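CaaX farnesyltransferase beta subunit Ram1 (Aspergillus fumigatus, PDB 4L9P) probably transfers a farnesyl group from farnesyl diphosphate to the cysteine of C-terminal CaaX motifs, as the zinc-binding, peptide-recognising subunit of a heterodimer. Local coordinates at residues B[165-168]-B[169-173]; B[320-323]-B[324-327]; B[483-487]-B[488-492]. One frame throughout, in Å; residues are numbered along the deposited sequence.

Contact 1: residues B[165-168]-B[169-173]; sequences LGED and VTRFR
With chi1 of 174° Asp168 swings its carboxylate opposite its own backbone N, while Thr170, at -62°, sets OG1 beside its backbone N; together the two torsions let one oxygen, Asp168 OD1, collect both polar hydrogens of Thr170. Thr170 OG1 donates to Asp168 OD1 over 2.6 Å, on the syn lone pair of that carboxylate oxygen. Thr170 N reaches the same Asp168 OD1 at 2.9 Å, but from 36° above the carboxylate plane. The backbone bond, from residue i to i+2, defines an Asx turn, and it leads into the short 3-10 segment, where Phe172 N bonds Val169 O. On this same turn the Asp168 carbonyl is bridged twice. Water 1 donates to Asp168 O at 2.8 Å and accepts from Arg171 NE, and water 2 likewise joins Asp168 O to Arg171 N. Arg171 leaves its backbone with CG between N and the carbonyl carbon and then runs extended, which brings the guanidinium back toward Glu167; Arg171 NH2 stays 4.3 Å from Glu167 OE1, beyond a salt bridge. Glu167 OE1 and Arg171 NH2 each hydrogen-bond Tyr134 OH on helix 126-135 instead, so that hydroxyl sits between the two groups. The chemistry implies a polar turn whose shape is fixed by two grips on one carboxylate oxygen and by two waters on one carbonyl, and any direct Glu167-Arg171 attraction is probably weak at this distance.

Contact 2: residues B[320-323]-B[324-327]; sequences ACLC and LLGR
Backbone hydrogen bonds joining Leu324 and Leu325 to the preceding turn form the first group. Leu324 N is shared between two carbonyls, with Cys321 O at 3.0 Å and, more weakly, Ala320 O at 3.2 Å, where the N-H...O angle is only 130°. Leu325 N then bonds Leu322 O over 2.9 Å at a straighter 153°. The spacing thus passes from a mixture of i+4 and i+3 to i+3 alone, the tightening seen where an alpha-helix winds down in 3-10 fashion. A polar atom left without such a bond is the second kind. Gly326 breaks the helical backbone with an extended conformation at positive phi; its N is buried with no partner anywhere in the model, 3.7 Å from Leu322 O. Van der Waals contacts of the leucines are the third. Chi1 of -51° places Leu325 CG beside its own backbone N, which lays that atom 3.4 Å from Cys321 O, and Leu325 CB lies against Leu322 O. Leu324 CB packs on Cys321 O in similar fashion at 3.3 Å. Farther out, the methyls Leu322 CD2 and Leu325 CD1 meet at a looser 4.3 Å. The turn, a helix-to-helix link of the prenyltransferase alpha-alpha toroid, lies at the C-terminal end of helix 312-323 and delivers Arg327 to the N-cap position of helix 328-335. Leu324 and Cys321 rest on Met258 of helix 251-263, Cys321 and Leu322 on Leu292 of helix 288-293, and Cys323 on Val332 of helix 328-335.

Contact 3: residues B[483-487]-B[488-492]; sequences GVFTE and NDRLV
Arg490 CB begins against Glu487 O, at 3.2 Å, beside the backbone bond from Arg490 N to that same oxygen. From there the chain extends to CD, which passes 3.6 Å from Glu487 OE1, and a bend at chi3 (-66°) turns the guanidinium side-on to the carboxylate. Arg490 NE meets Glu487 OE1 at 2.7 Å and Arg490 NH2 meets Glu487 OE2 at 2.9 Å. Each oxygen offers its syn lone pair, and the two planes are 10° apart, so this bidentate salt bridge is nearly flat. Glu487 OE2 also accepts from Ala474 N. Arg490 NH2 also lies 3.9 Å from Phe485 CE1, and Arg490 NH1 is hydrogen-bonded to Gln445 O. Next to this salt bridge Thr486 and Asp489 bond both ways: Thr486 N donates to Asp489 OD2 almost straight (2.9 Å, 171°), and Asp489 N to Thr486 O and, weakly, to Thr486 OG1. Water 3 joins Thr486 OG1 to Asp489 OD1. The turn lies in the long loop between strand 468-471 and helix 502-513. Phe485 packs on Arg403 of helix 403-413 and Val444 of helix 431-444, while Leu491 touches Leu438 and Leu441 of the latter.

In the fold
Following the chain, contact 1 closes the short loop that joins helix 151-164 to helix 173-183, contact 2 the turn between helix 312-323 and helix 328-335, and contact 3 a turn of the long segment leading to helix 502-513. All are local and in series; none nests in or crosses another. Contacts 1 and 3 nevertheless touch in space: Leu165 CD2 lies 3.8 Å from Leu491 CD2, and Gly166 CA packs on Val492 CG2. Arg126 links them further, hydrogen-bonding Leu165 O as well as Asn488 O and Arg490 O. Contact 2 stands apart, its nearest atoms about 17 Å from contact 3 and about 21 Å from contact 1, in another part of the alpha-alpha toroid.

Contact 1: residues B[165-168]-B[169-173]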
# COMPACT_ATOMS: atom_id res chain seq x y z
N LEU B 165 -2.30 -1.40 22.43
CA LEU B 165 -2.01 -2.18 23.63
C LEU B 165 -2.70 -1.64 24.89
O LEU B 165 -2.52 -2.23 25.97
CB LEU B 165 -0.49 -2.21 23.85
CG LEU B 165 0.20 -3.15 22.85
CD1 LEU B 165 1.67 -2.83 22.80
CD2 LEU B 165 -0.00 -4.67 23.21
N GLY B 166 -3.45 -0.56 24.77
CA GLY B 166 -4.30 -0.13 25.89
C GLY B 166 -3.69 0.93 26.75
O GLY B 166 -4.23 1.18 27.87
N GLU B 167 -2.60 1.57 26.32
CA GLU B 167 -2.05 2.70 27.06
C GLU B 167 -2.83 3.98 26.87
O GLU B 167 -3.44 4.21 25.80
CB GLU B 167 -0.59 2.99 26.72
CG GLU B 167 0.29 1.76 26.86
CD GLU B 167 0.53 1.42 28.31
OE1 GLU B 167 1.47 2.00 28.92
OE2 GLU B 167 -0.23 0.58 28.87
N ASP B 168 -2.76 4.83 27.89
CA ASP B 168 -3.32 6.17 27.77
C ASP B 168 -2.14 7.02 27.30
O ASP B 168 -1.17 7.11 28.00
CB ASP B 168 -3.76 6.65 29.17
CG ASP B 168 -4.21 8.07 29.20
OD1 ASP B 168 -4.13 8.81 28.22
OD2 ASP B 168 -4.65 8.47 30.29
N VAL B 169 -2.19 7.60 26.09
CA VAL B 169 -1.06 8.37 25.58
C VAL B 169 -1.24 9.89 25.77
O VAL B 169 -0.49 10.68 25.19
CB VAL B 169 -0.75 8.05 24.10
CG1 VAL B 169 -0.38 6.55 23.94
CG2 VAL B 169 -1.94 8.41 23.21
N THR B 170 -2.23 10.28 26.59
CA THR B 170 -2.45 11.69 26.96
C THR B 170 -1.17 12.34 27.45
O THR B 170 -0.94 13.51 27.21
CB THR B 170 -3.50 11.80 28.12
OG1 THR B 170 -4.72 11.28 27.63
CG2 THR B 170 -3.72 13.25 28.53
N ARG B 171 -0.35 11.61 28.19
CA ARG B 171 0.83 12.22 28.78
C ARG B 171 1.84 12.63 27.75
O ARG B 171 2.74 13.35 28.09
CB ARG B 171 1.49 11.32 29.80
CG ARG B 171 2.00 9.98 29.20
CD ARG B 171 2.52 9.13 30.37
NE ARG B 171 2.74 7.74 29.99
CZ ARG B 171 3.18 6.80 30.83
NH1 ARG B 171 3.43 7.12 32.12
NH2 ARG B 171 3.35 5.55 30.41
N PHE B 172 1.67 12.21 26.48
CA PHE B 172 2.58 12.64 25.41
C PHE B 172 2.16 13.95 24.74
O PHE B 172 2.84 14.36 23.79
CB PHE B 172 2.72 11.55 24.33
CG PHE B 172 3.60 10.40 24.79
CD1 PHE B 172 4.99 10.50 24.77
CD2 PHE B 172 3.06 9.23 25.27
CE1 PHE B 172 5.82 9.44 25.18
CE2 PHE B 172 3.89 8.19 25.70
CZ PHE B 172 5.25 8.29 25.68
N ARG B 173 1.05 14.58 25.18
CA ARG B 173 0.58 15.79 24.48
C ARG B 173 1.67 16.85 24.31
O ARG B 173 1.91 17.34 23.20
CB ARG B 173 -0.60 16.45 25.17
CG ARG B 173 -1.84 15.71 25.05
CD ARG B 173 -2.94 16.37 25.93
NE ARG B 173 -4.16 15.60 25.73
CZ ARG B 173 -5.26 15.81 26.38
NH1 ARG B 173 -5.29 16.78 27.31
NH2 ARG B 173 -6.31 15.05 26.08
O HOH W 1 1.59 6.54 27.74
O HOH W 2 -1.11 9.29 29.71

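Contact 2: residues B[320-323]-B[324-327]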
# COMPACT_ATOMS: atom_id res chain seq x y z
N ALA B 320 -9.62 2.86 1.06
CA ALA B 320 -9.92 3.73 2.19
C ALA B 320 -10.26 5.13 1.66
O ALA B 320 -11.19 5.77 2.15
CB ALA B 320 -8.69 3.81 3.16
N CYS B 321 -9.52 5.62 0.66
CA CYS B 321 -9.84 6.93 0.09
C CYS B 321 -11.25 6.92 -0.52
O CYS B 321 -12.01 7.89 -0.34
CB CYS B 321 -8.78 7.30 -0.98
SG CYS B 321 -8.88 9.03 -1.44
N LEU B 322 -11.63 5.84 -1.24
CA LEU B 322 -13.00 5.77 -1.82
C LEU B 322 -14.05 5.85 -0.71
O LEU B 322 -15.07 6.53 -0.88
CB LEU B 322 -13.23 4.47 -2.61
CG LEU B 322 -12.55 4.48 -3.98
CD1 LEU B 322 -12.74 3.08 -4.58
CD2 LEU B 322 -13.10 5.53 -4.95
N CYS B 323 -13.77 5.22 0.43
CA CYS B 323 -14.72 5.25 1.53
C CYS B 323 -14.76 6.60 2.25
O CYS B 323 -15.65 6.80 3.11
CB CYS B 323 -14.43 4.09 2.52
SG CYS B 323 -14.80 2.47 1.70
N LEU B 324 -13.82 7.52 1.99
CA LEU B 324 -13.98 8.91 2.43
C LEU B 324 -14.90 9.73 1.52
O LEU B 324 -15.26 10.90 1.83
CB LEU B 324 -12.58 9.59 2.42
CG LEU B 324 -11.67 9.16 3.53
CD1 LEU B 324 -10.32 9.80 3.29
CD2 LEU B 324 -12.20 9.64 4.88
N LEU B 325 -15.29 9.16 0.39
CA LEU B 325 -16.10 9.88 -0.59
C LEU B 325 -17.59 9.59 -0.54
O LEU B 325 -18.38 10.32 -1.15
CB LEU B 325 -15.60 9.63 -2.03
CG LEU B 325 -14.09 9.87 -2.17
CD1 LEU B 325 -13.65 9.53 -3.62
CD2 LEU B 325 -13.69 11.29 -1.79
N GLY B 326 -17.98 8.51 0.11
CA GLY B 326 -19.40 8.16 0.21
C GLY B 326 -19.50 6.79 0.85
O GLY B 326 -18.50 6.29 1.41
N ARG B 327 -20.71 6.21 0.82
CA ARG B 327 -20.90 4.91 1.47
C ARG B 327 -20.16 3.84 0.68
O ARG B 327 -20.14 3.85 -0.54
CB ARG B 327 -22.39 4.59 1.48
CG ARG B 327 -23.14 5.53 2.40
CD ARG B 327 -24.60 5.18 2.44
NE ARG B 327 -25.26 5.85 3.58
CZ ARG B 327 -26.44 5.48 4.11
NH1 ARG B 327 -27.16 4.47 3.61
NH2 ARG B 327 -26.94 6.15 5.15

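Contact 3: residues B[483-487]-B[488-492]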
# COMPACT_ATOMS: atom_id res chain seq x y z
N GLY B 483 -11.87 -16.98 16.09
CA GLY B 483 -10.94 -16.13 16.78
C GLY B 483 -10.03 -16.99 17.63
O GLY B 483 -10.47 -17.54 18.66
N VAL B 484 -8.77 -17.11 17.22
CA VAL B 484 -7.80 -18.02 17.89
C VAL B 484 -6.81 -17.29 18.77
O VAL B 484 -5.95 -17.91 19.41
CB VAL B 484 -7.07 -18.96 16.88
CG1 VAL B 484 -8.09 -19.74 16.08
CG2 VAL B 484 -6.19 -18.14 15.88
N PHE B 485 -6.94 -15.97 18.84
CA PHE B 485 -6.31 -15.21 19.94
C PHE B 485 -7.09 -15.54 21.25
O PHE B 485 -8.21 -16.04 21.20
CB PHE B 485 -6.43 -13.70 19.62
CG PHE B 485 -7.82 -13.28 19.27
CD1 PHE B 485 -8.72 -12.89 20.28
CD2 PHE B 485 -8.25 -13.29 17.95
CE1 PHE B 485 -10.07 -12.60 19.97
CE2 PHE B 485 -9.60 -12.99 17.62
CZ PHE B 485 -10.50 -12.63 18.65
N THR B 486 -6.49 -15.18 22.36
CA THR B 486 -7.27 -15.24 23.63
C THR B 486 -7.82 -13.84 23.93
O THR B 486 -7.35 -12.81 23.37
CB THR B 486 -6.39 -15.63 24.82
OG1 THR B 486 -5.53 -14.52 25.17
CG2 THR B 486 -5.61 -16.92 24.56
N GLU B 487 -8.81 -13.74 24.83
CA GLU B 487 -9.26 -12.40 25.21
C GLU B 487 -8.19 -11.60 25.93
O GLU B 487 -8.19 -10.39 25.85
CB GLU B 487 -10.55 -12.49 26.04
CG GLU B 487 -11.72 -12.90 25.11
CD GLU B 487 -12.02 -11.80 24.12
OE1 GLU B 487 -11.81 -10.61 24.48
OE2 GLU B 487 -12.43 -12.12 22.97
N ASN B 488 -7.24 -12.29 26.57
CA ASN B 488 -6.09 -11.61 27.14
C ASN B 488 -5.24 -10.89 26.07
O ASN B 488 -4.50 -9.97 26.40
CB ASN B 488 -5.19 -12.58 27.88
CG ASN B 488 -5.51 -12.70 29.36
OD1 ASN B 488 -6.54 -12.22 29.85
ND2 ASN B 488 -4.59 -13.32 30.07
N ASP B 489 -5.36 -11.31 24.81
CA ASP B 489 -4.61 -10.67 23.68
C ASP B 489 -5.43 -9.51 23.08
O ASP B 489 -5.02 -8.97 22.03
CB ASP B 489 -4.40 -11.72 22.57
CG ASP B 489 -3.58 -12.91 23.00
OD1 ASP B 489 -2.69 -12.79 23.91
OD2 ASP B 489 -3.80 -13.99 22.41
N ARG B 490 -6.63 -9.18 23.59
CA ARG B 490 -7.47 -8.16 22.94
C ARG B 490 -6.87 -6.77 22.96
O ARG B 490 -6.40 -6.27 23.98
CB ARG B 490 -8.88 -8.15 23.60
CG ARG B 490 -9.79 -7.10 22.93
CD ARG B 490 -11.26 -7.22 23.34
NE ARG B 490 -11.82 -8.47 22.84
CZ ARG B 490 -12.23 -8.65 21.57
NH1 ARG B 490 -12.24 -7.60 20.73
NH2 ARG B 490 -12.64 -9.85 21.14
N LEU B 491 -6.87 -6.17 21.76
CA LEU B 491 -6.39 -4.81 21.59
C LEU B 491 -7.54 -3.85 21.40
O LEU B 491 -8.68 -4.27 21.14
CB LEU B 491 -5.53 -4.81 20.29
CG LEU B 491 -4.30 -5.74 20.34
CD1 LEU B 491 -3.56 -5.71 18.97
CD2 LEU B 491 -3.34 -5.34 21.47
N VAL B 492 -7.25 -2.56 21.54
CA VAL B 492 -8.26 -1.53 21.30
C VAL B 492 -8.66 -1.53 19.83
O VAL B 492 -7.81 -1.72 18.97
CB VAL B 492 -7.63 -0.19 21.75
CG1 VAL B 492 -8.32 1.02 21.25
CG2 VAL B 492 -7.35 -0.20 23.28
O HOH W 3 -2.88 -14.93 25.74